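Local coordinates for putative extracellular solute-binding protein (Bordetella bronchiseptica, PDB 4P56), which probably serves as the periplasmic solute-binding protein of a TRAP transporter, and binds mandelate in a cleft, at residues 39-44 with 272-277; 47-52 with 264-269. One frame throughout, in Å; residues are numbered along the deposited sequence.

Contact 1: 39-44 with 272-277; sequences HAVVAD and RAWDTH. With RMN ((R)-mandelic acid), chain D.
The backbones of 39-44 and 272-277 come closest at D44 and A273, their CA atoms 5.6 Å apart; the axes of the short segments approach to 9.2 Å, with 109° between their directions. At that point A273 CB packs on D44 CB, and A40 CB sits over the centre of the H277 imidazole, 3.5 Å from its centroid, as a CH-pi contact. The same ring donates from NE2 to D44 OD2 at 2.6 Å, nearly straight at 168°; the oxygen lies in the ring plane, but the N-H comes to its anti side tilted out of the carboxylate plane. One face and one edge of H277 are therefore engaged by a single helical turn. Toward the pocket, H39 turns its edge to the W274 face in an offset edge-to-face pair, and V41 CG2 touches W274 CZ2 at 3.4 Å. H39 is also the N-cap: with CG anti to the backbone N (chi1 -167°), ND1 accepts from V41 N at 3.1 Å, while NE2 bonds to E212. W274 CH2, on the indole edge, lies 3.6 Å from C4 of the (R)-mandelate phenyl ring. Helix 211-216 touches H39, W274 and H277, and helix 114-129 packs on W274.

Contact 2: 47-52 with 264-269; sequences MPWGEE and RHLAEL
A short histidine-carboxylate bond, H265 NE2 to E52 OE1 at 2.6 Å, joins two helices whose segment axes come no closer than 11.2 Å. The two side chains come from opposite directions. H265 donates to the syn lone pair of E52 OE1 with an N-H...O angle of 154°, and the oxygen is tilted slightly from the imidazole plane; carboxylate and ring are turned 75° against each other. E52 gets there with its chain extended beyond CG, which carries the carboxylate across the gap. Alongside, L269 CD2 touches both residues of the other helix, 3.7 Å from W49 CB and 3.8 Å from E52 OE2, so a methyl group lies against the carboxylate as well as the indole stem. Farther out on W49, CZ2 meets L266 CD1 at 3.9 Å. The indole is also tied by its NE1, which bonds to the L261 carbonyl just before helix 263-285 and so helps to hold the ring's orientation. F45 adds to the apolar side by touching both leucines. With 145° between the segment directions, this is a roughly antiparallel helix pair, an apolar seam flanked by a polar bridge, within the family 7 solute-binding fold.

In the fold
From the N terminus, strand 28-31 leads to H39 and into helix 40-56, which carries the first segments of both contacts. The chain then runs through most of the strands and several pocket residues before returning as helix 263-285, where 264-269 precedes 272-277. Contact 1 therefore closes the longer loop, with 227 residues between its segments, and contact 2 the 211-residue loop within it. The two lie about 11 Å apart between centres, and a probable hydrogen bond from M47 N to V42 O joins their first segments. Together they hold one helix pair at two levels: contact 1 reaches the mandelate pocket, and contact 2 lies farther from the chain centre, near strand 62-65.

Contact 1: 39-44 with 272-277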
ATOM      1  N   HIS A  39     -11.102  -2.690  -9.314  1.00 15.52           N
ATOM      2  CA  HIS A  39     -10.320  -2.835  -8.081  1.00 14.58           C
ATOM      3  C   HIS A  39     -10.823  -1.934  -6.951  1.00 19.00           C
ATOM      4  O   HIS A  39     -11.325  -0.838  -7.191  1.00 16.78           O
ATOM      5  CB  HIS A  39      -8.832  -2.562  -8.322  1.00 13.69           C
ATOM      6  CG  HIS A  39      -7.954  -3.002  -7.190  1.00 13.02           C
ATOM      7  ND1 HIS A  39      -7.658  -2.188  -6.124  1.00 15.52           N
ATOM      8  CD2 HIS A  39      -7.344  -4.184  -6.938  1.00 14.49           C
ATOM      9  CE1 HIS A  39      -6.869  -2.833  -5.282  1.00 15.74           C
ATOM     10  NE2 HIS A  39      -6.665  -4.051  -5.752  1.00 13.72           N
ATOM     11  N   ALA A  40     -10.685  -2.394  -5.716  1.00 13.69           N
ATOM     12  CA  ALA A  40     -11.106  -1.604  -4.557  1.00 15.55           C
ATOM     13  C   ALA A  40     -10.671  -0.131  -4.617  1.00 12.20           C
ATOM     14  O   ALA A  40     -11.453   0.785  -4.336  1.00 12.12           O
ATOM     15  CB  ALA A  40     -10.556  -2.204  -3.319  1.00 17.68           C
ATOM     16  N   VAL A  41      -9.388   0.070  -4.848  1.00 11.53           N
ATOM     17  CA  VAL A  41      -8.813   1.398  -4.953  1.00 15.22           C
ATOM     18  C   VAL A  41      -9.579   2.317  -5.900  1.00 11.04           C
ATOM     19  O   VAL A  41      -9.729   3.507  -5.625  1.00 10.62           O
ATOM     20  CB  VAL A  41      -7.363   1.335  -5.424  1.00 10.75           C
ATOM     21  CG1 VAL A  41      -6.821   2.747  -5.593  1.00 12.07           C
ATOM     22  CG2 VAL A  41      -6.517   0.574  -4.417  1.00  9.94           C
ATOM     23  N   VAL A  42     -10.038   1.787  -7.023  1.00 11.85           N
ATOM     24  CA  VAL A  42     -10.788   2.625  -7.954  1.00 12.28           C
ATOM     25  C   VAL A  42     -12.283   2.610  -7.623  1.00 15.42           C
ATOM     26  O   VAL A  42     -12.885   3.667  -7.335  1.00 12.76           O
ATOM     27  CB  VAL A  42     -10.560   2.202  -9.408  1.00 12.97           C
ATOM     28  CG1 VAL A  42     -11.257   3.127 -10.351  1.00 13.49           C
ATOM     29  CG2 VAL A  42      -9.073   2.182  -9.731  1.00 16.49           C
ATOM     30  N   ALA A  43     -12.880   1.422  -7.682  1.00 13.80           N
ATOM     31  CA  ALA A  43     -14.320   1.280  -7.592  1.00 14.70           C
ATOM     32  C   ALA A  43     -14.835   1.735  -6.254  1.00 15.58           C
ATOM     33  O   ALA A  43     -15.895   2.338  -6.185  1.00 14.63           O
ATOM     34  CB  ALA A  43     -14.751  -0.168  -7.835  1.00 16.65           C
ATOM     35  N   ASP A  44     -14.108   1.420  -5.179  1.00 16.65           N
ATOM     36  CA  ASP A  44     -14.667   1.676  -3.855  1.00 13.39           C
ATOM     37  C   ASP A  44     -13.967   2.777  -3.073  1.00 13.91           C
ATOM     38  O   ASP A  44     -14.359   3.069  -1.956  1.00 15.04           O
ATOM     39  CB  ASP A  44     -14.729   0.402  -3.024  1.00 13.83           C
ATOM     40  CG  ASP A  44     -15.697  -0.615  -3.605  1.00 16.60           C
ATOM     41  OD1 ASP A  44     -16.610  -0.224  -4.336  1.00 21.78           O
ATOM     42  OD2 ASP A  44     -15.576  -1.805  -3.306  1.00 21.68           O
ATOM     43  N   ARG A 272     -10.980   1.616   4.464  1.00  9.41           N
ATOM     44  CA  ARG A 272     -12.239   0.874   4.587  1.00 10.37           C
ATOM     45  C   ARG A 272     -12.539   0.032   3.341  1.00 16.05           C
ATOM     46  O   ARG A 272     -13.076  -1.086   3.441  1.00 11.87           O
ATOM     47  CB  ARG A 272     -13.406   1.799   4.990  1.00 16.50           C
ATOM     48  CG  ARG A 272     -13.241   2.278   6.470  1.00 30.32           C
ATOM     49  CD  ARG A 272     -14.437   3.078   7.032  1.00 29.28           C
ATOM     50  NE  ARG A 272     -14.250   3.230   8.471  1.00 32.35           N
ATOM     51  CZ  ARG A 272     -14.714   2.399   9.400  1.00 31.48           C
ATOM     52  NH1 ARG A 272     -15.501   1.370   9.083  1.00 27.12           N
ATOM     53  NH2 ARG A 272     -14.435   2.640  10.676  1.00 38.23           N
ATOM     54  N   ALA A 273     -12.161   0.548   2.179  1.00 11.81           N
ATOM     55  CA  ALA A 273     -12.330  -0.181   0.936  1.00 16.42           C
ATOM     56  C   ALA A 273     -11.459  -1.431   0.926  1.00 16.57           C
ATOM     57  O   ALA A 273     -11.948  -2.500   0.602  1.00 12.52           O
ATOM     58  CB  ALA A 273     -11.990   0.710  -0.250  1.00 14.73           C
ATOM     59  N   TRP A 274     -10.175  -1.283   1.255  1.00 12.70           N
ATOM     60  CA  TRP A 274      -9.263  -2.411   1.313  1.00 15.88           C
ATOM     61  C   TRP A 274      -9.742  -3.483   2.254  1.00  9.40           C
ATOM     62  O   TRP A 274      -9.667  -4.662   1.918  1.00 11.25           O
ATOM     63  CB  TRP A 274      -7.893  -1.985   1.821  1.00 11.79           C
ATOM     64  CG  TRP A 274      -7.021  -1.270   0.856  1.00 14.28           C
ATOM     65  CD1 TRP A 274      -6.711   0.063   0.874  1.00 17.39           C
ATOM     66  CD2 TRP A 274      -6.293  -1.836  -0.232  1.00  8.45           C
ATOM     67  NE1 TRP A 274      -5.848   0.366  -0.157  1.00 15.95           N
ATOM     68  CE2 TRP A 274      -5.567  -0.783  -0.847  1.00 10.48           C
ATOM     69  CE3 TRP A 274      -6.205  -3.126  -0.772  1.00 13.28           C
ATOM     70  CZ2 TRP A 274      -4.762  -0.978  -1.955  1.00 16.99           C
ATOM     71  CZ3 TRP A 274      -5.409  -3.314  -1.879  1.00 10.28           C
ATOM     72  CH2 TRP A 274      -4.690  -2.253  -2.458  1.00 16.62           C
ATOM     73  N   ASP A 275     -10.146  -3.079   3.463  1.00 10.63           N
ATOM     74  CA  ASP A 275     -10.639  -4.008   4.484  1.00 13.89           C
ATOM     75  C   ASP A 275     -11.899  -4.752   4.054  1.00 14.98           C
ATOM     76  O   ASP A 275     -12.083  -5.945   4.372  1.00 12.51           O
ATOM     77  CB  ASP A 275     -10.938  -3.280   5.812  1.00 11.26           C
ATOM     78  CG  ASP A 275      -9.672  -2.935   6.594  1.00 15.00           C
ATOM     79  OD1 ASP A 275      -8.686  -3.690   6.457  1.00 11.09           O
ATOM     80  OD2 ASP A 275      -9.683  -1.942   7.379  1.00 11.81           O
ATOM     81  N   THR A 276     -12.770  -4.072   3.331  1.00 11.48           N
ATOM     82  CA  THR A 276     -13.998  -4.703   2.867  1.00 12.62           C
ATOM     83  C   THR A 276     -13.652  -5.765   1.829  1.00 12.56           C
ATOM     84  O   THR A 276     -14.160  -6.885   1.858  1.00 13.49           O
ATOM     85  CB  THR A 276     -14.978  -3.644   2.321  1.00 14.00           C
ATOM     86  OG1 THR A 276     -15.319  -2.723   3.383  1.00 13.47           O
ATOM     87  CG2 THR A 276     -16.233  -4.270   1.781  1.00 15.53           C
ATOM     88  N   HIS A 277     -12.740  -5.438   0.933  1.00 11.66           N
ATOM     89  CA  HIS A 277     -12.341  -6.428  -0.059  1.00 13.85           C
ATOM     90  C   HIS A 277     -11.566  -7.584   0.517  1.00 14.50           C
ATOM     91  O   HIS A 277     -11.765  -8.723   0.100  1.00 13.42           O
ATOM     92  CB  HIS A 277     -11.570  -5.766  -1.189  1.00 11.37           C
ATOM     93  CG  HIS A 277     -12.470  -5.055  -2.135  1.00 12.07           C
ATOM     94  ND1 HIS A 277     -12.582  -5.404  -3.461  1.00 13.27           N
ATOM     95  CD2 HIS A 277     -13.338  -4.035  -1.936  1.00 15.33           C
ATOM     96  CE1 HIS A 277     -13.456  -4.614  -4.047  1.00 21.19           C
ATOM     97  NE2 HIS A 277     -13.935  -3.779  -3.141  1.00 17.28           N
TER
HETATM   98  C1  RMN D 401      -0.091  -3.433  -4.276  1.00 12.00           C
HETATM   99  C2  RMN D 401      -0.661  -2.603  -5.230  1.00 11.00           C
HETATM  100  C3  RMN D 401      -1.987  -2.752  -5.594  1.00 11.09           C
HETATM  101  C4  RMN D 401      -2.754  -3.761  -5.037  1.00 16.28           C
HETATM  102  C5  RMN D 401      -2.185  -4.606  -4.087  1.00 17.20           C
HETATM  103  C6  RMN D 401      -0.862  -4.432  -3.714  1.00 18.17           C
HETATM  104  C7  RMN D 401       1.356  -3.279  -3.897  1.00 16.67           C
HETATM  105  C10 RMN D 401       2.135  -4.402  -4.514  1.00  7.00           C
HETATM  106  O8  RMN D 401       1.571  -3.378  -2.541  1.00 25.74           O
HETATM  107  O11 RMN D 401       2.309  -5.516  -3.910  1.00 12.19           O
HETATM  108  O12 RMN D 401       2.583  -4.262  -5.691  1.00 11.61           O

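Contact 2: 47-52 with 264-269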
HETATM    1  N   MSE A  47     -13.555   6.493  -6.831  1.00 12.04           N
HETATM    2  CA  MSE A  47     -14.814   6.918  -7.458  1.00 12.86           C
HETATM    3  C   MSE A  47     -15.733   7.582  -6.415  1.00 15.47           C
HETATM    4  O   MSE A  47     -16.210   8.697  -6.627  1.00 12.83           O
HETATM    5  CB  MSE A  47     -15.501   5.739  -8.152  1.00 16.77           C
HETATM    6  CG  MSE A  47     -14.748   5.261  -9.387  1.00 26.37           C
HETATM    7 SE   MSE A  47     -14.551   6.652 -10.786  1.00 32.19          SE
HETATM    8  CE  MSE A  47     -12.922   7.558 -10.319  1.00 14.82           C
ATOM      9  N   PRO A  48     -15.978   6.904  -5.279  1.00 12.63           N
ATOM     10  CA  PRO A  48     -16.802   7.581  -4.268  1.00 12.55           C
ATOM     11  C   PRO A  48     -16.182   8.880  -3.768  1.00 11.73           C
ATOM     12  O   PRO A  48     -16.900   9.835  -3.461  1.00 11.81           O
ATOM     13  CB  PRO A  48     -16.916   6.562  -3.124  1.00 16.91           C
ATOM     14  CG  PRO A  48     -16.279   5.278  -3.618  1.00 23.49           C
ATOM     15  CD  PRO A  48     -15.855   5.449  -5.051  1.00 14.89           C
ATOM     16  N   TRP A  49     -14.857   8.921  -3.686  1.00 14.87           N
ATOM     17  CA  TRP A  49     -14.165  10.115  -3.200  1.00 12.69           C
ATOM     18  C   TRP A  49     -14.371  11.247  -4.203  1.00 10.96           C
ATOM     19  O   TRP A  49     -14.620  12.387  -3.838  1.00 10.85           O
ATOM     20  CB  TRP A  49     -12.682   9.786  -3.058  1.00 11.99           C
ATOM     21  CG  TRP A  49     -11.782  10.878  -2.566  1.00 10.61           C
ATOM     22  CD1 TRP A  49     -11.796  11.484  -1.333  1.00 10.23           C
ATOM     23  CD2 TRP A  49     -10.688  11.464  -3.284  1.00 13.14           C
ATOM     24  NE1 TRP A  49     -10.764  12.394  -1.245  1.00 11.11           N
ATOM     25  CE2 TRP A  49     -10.080  12.405  -2.430  1.00 12.44           C
ATOM     26  CE3 TRP A  49     -10.157  11.275  -4.565  1.00 13.61           C
ATOM     27  CZ2 TRP A  49      -8.978  13.168  -2.827  1.00 10.83           C
ATOM     28  CZ3 TRP A  49      -9.052  12.030  -4.950  1.00 12.21           C
ATOM     29  CH2 TRP A  49      -8.482  12.956  -4.081  1.00 12.24           C
ATOM     30  N   GLY A  50     -14.279  10.924  -5.487  1.00 11.03           N
ATOM     31  CA  GLY A  50     -14.566  11.906  -6.525  1.00 12.05           C
ATOM     32  C   GLY A  50     -16.001  12.438  -6.413  1.00 16.14           C
ATOM     33  O   GLY A  50     -16.272  13.627  -6.606  1.00 12.19           O
ATOM     34  N   GLU A  51     -16.931  11.557  -6.073  1.00 12.48           N
ATOM     35  CA  GLU A  51     -18.317  11.989  -5.891  1.00 13.09           C
ATOM     36  C   GLU A  51     -18.427  12.955  -4.689  1.00 12.55           C
ATOM     37  O   GLU A  51     -19.198  13.941  -4.720  1.00 12.96           O
ATOM     38  CB  GLU A  51     -19.194  10.758  -5.715  1.00 13.72           C
ATOM     39  CG  GLU A  51     -19.520  10.125  -7.055  1.00 20.89           C
ATOM     40  CD  GLU A  51     -20.476  11.004  -7.824  1.00 18.48           C
ATOM     41  OE1 GLU A  51     -21.662  11.029  -7.439  1.00 16.02           O
ATOM     42  OE2 GLU A  51     -20.044  11.701  -8.775  1.00 17.54           O
ATOM     43  N   GLU A  52     -17.657  12.676  -3.636  1.00 12.59           N
ATOM     44  CA  GLU A  52     -17.675  13.541  -2.456  1.00 14.20           C
ATOM     45  C   GLU A  52     -17.164  14.923  -2.831  1.00 14.10           C
ATOM     46  O   GLU A  52     -17.728  15.903  -2.399  1.00 13.07           O
ATOM     47  CB  GLU A  52     -16.850  12.962  -1.283  1.00 11.18           C
ATOM     48  CG  GLU A  52     -17.460  11.725  -0.603  1.00 14.75           C
ATOM     49  CD  GLU A  52     -16.732  11.313   0.693  1.00 21.51           C
ATOM     50  OE1 GLU A  52     -16.159  12.178   1.374  1.00 19.69           O
ATOM     51  OE2 GLU A  52     -16.737  10.117   1.040  1.00 24.62           O
ATOM     52  N   ARG A 264      -6.684  12.633   6.504  1.00 10.33           N
ATOM     53  CA  ARG A 264      -7.192  11.572   7.354  1.00 10.74           C
ATOM     54  C   ARG A 264      -8.511  10.998   6.814  1.00 11.17           C
ATOM     55  O   ARG A 264      -8.815   9.790   6.968  1.00 10.36           O
ATOM     56  CB  ARG A 264      -7.411  12.162   8.740  1.00 12.24           C
ATOM     57  CG  ARG A 264      -7.735  11.159   9.783  1.00 20.49           C
ATOM     58  CD  ARG A 264      -8.042  11.940  11.027  1.00 32.13           C
ATOM     59  NE  ARG A 264      -7.429  11.337  12.186  1.00 33.10           N
ATOM     60  CZ  ARG A 264      -7.889  10.236  12.759  1.00 33.44           C
ATOM     61  NH1 ARG A 264      -8.966   9.626  12.269  1.00 29.12           N
ATOM     62  NH2 ARG A 264      -7.274   9.747  13.826  1.00 46.71           N
ATOM     63  N   HIS A 265      -9.315  11.875   6.222  1.00 12.03           N
ATOM     64  CA  HIS A 265     -10.605  11.466   5.632  1.00 14.41           C
ATOM     65  C   HIS A 265     -10.383  10.473   4.510  1.00 11.49           C
ATOM     66  O   HIS A 265     -11.045   9.443   4.443  1.00 10.23           O
ATOM     67  CB  HIS A 265     -11.328  12.678   5.077  1.00 14.92           C
ATOM     68  CG  HIS A 265     -12.680  12.377   4.518  1.00 15.23           C
ATOM     69  ND1 HIS A 265     -13.801  12.245   5.308  1.00 25.75           N
ATOM     70  CD2 HIS A 265     -13.095  12.204   3.246  1.00 14.65           C
ATOM     71  CE1 HIS A 265     -14.850  12.001   4.545  1.00 29.29           C
ATOM     72  NE2 HIS A 265     -14.449  11.959   3.286  1.00 16.88           N
ATOM     73  N   LEU A 266      -9.439  10.802   3.634  1.00  8.99           N
ATOM     74  CA  LEU A 266      -9.049   9.923   2.518  1.00 11.06           C
ATOM     75  C   LEU A 266      -8.446   8.601   3.038  1.00  7.99           C
ATOM     76  O   LEU A 266      -8.757   7.520   2.547  1.00  7.82           O
ATOM     77  CB  LEU A 266      -8.087  10.711   1.634  1.00 12.97           C
ATOM     78  CG  LEU A 266      -7.308  10.110   0.472  1.00 14.25           C
ATOM     79  CD1 LEU A 266      -6.686  11.250  -0.325  1.00 11.14           C
ATOM     80  CD2 LEU A 266      -6.224   9.175   0.890  1.00  9.21           C
ATOM     81  N   ALA A 267      -7.595   8.698   4.055  1.00  8.14           N
ATOM     82  CA  ALA A 267      -6.957   7.532   4.616  1.00  8.16           C
ATOM     83  C   ALA A 267      -8.005   6.544   5.086  1.00  8.46           C
ATOM     84  O   ALA A 267      -7.913   5.351   4.798  1.00  8.25           O
ATOM     85  CB  ALA A 267      -6.018   7.927   5.778  1.00 12.07           C
ATOM     86  N   GLU A 268      -9.019   7.045   5.770  1.00  9.17           N
ATOM     87  CA  GLU A 268     -10.083   6.187   6.258  1.00  9.85           C
ATOM     88  C   GLU A 268     -10.947   5.618   5.121  1.00 10.19           C
ATOM     89  O   GLU A 268     -11.294   4.422   5.127  1.00 10.81           O
ATOM     90  CB  GLU A 268     -10.942   6.937   7.262  1.00 12.31           C
ATOM     91  CG  GLU A 268     -12.019   6.054   7.919  1.00 19.83           C
ATOM     92  CD  GLU A 268     -12.614   6.673   9.176  1.00 32.38           C
ATOM     93  OE1 GLU A 268     -12.444   7.901   9.388  1.00 28.90           O
ATOM     94  OE2 GLU A 268     -13.246   5.922   9.961  1.00 37.02           O
ATOM     95  N   LEU A 269     -11.283   6.448   4.139  1.00  9.39           N
ATOM     96  CA  LEU A 269     -12.082   5.956   3.014  1.00  9.55           C
ATOM     97  C   LEU A 269     -11.335   4.811   2.311  1.00  9.72           C
ATOM     98  O   LEU A 269     -11.895   3.762   2.030  1.00  9.29           O
ATOM     99  CB  LEU A 269     -12.410   7.093   2.039  1.00  9.75           C
ATOM    100  CG  LEU A 269     -13.415   6.852   0.929  1.00 20.76           C
ATOM    101  CD1 LEU A 269     -14.749   6.396   1.490  1.00 24.62           C
ATOM    102  CD2 LEU A 269     -13.602   8.145   0.115  1.00 23.00           C
TER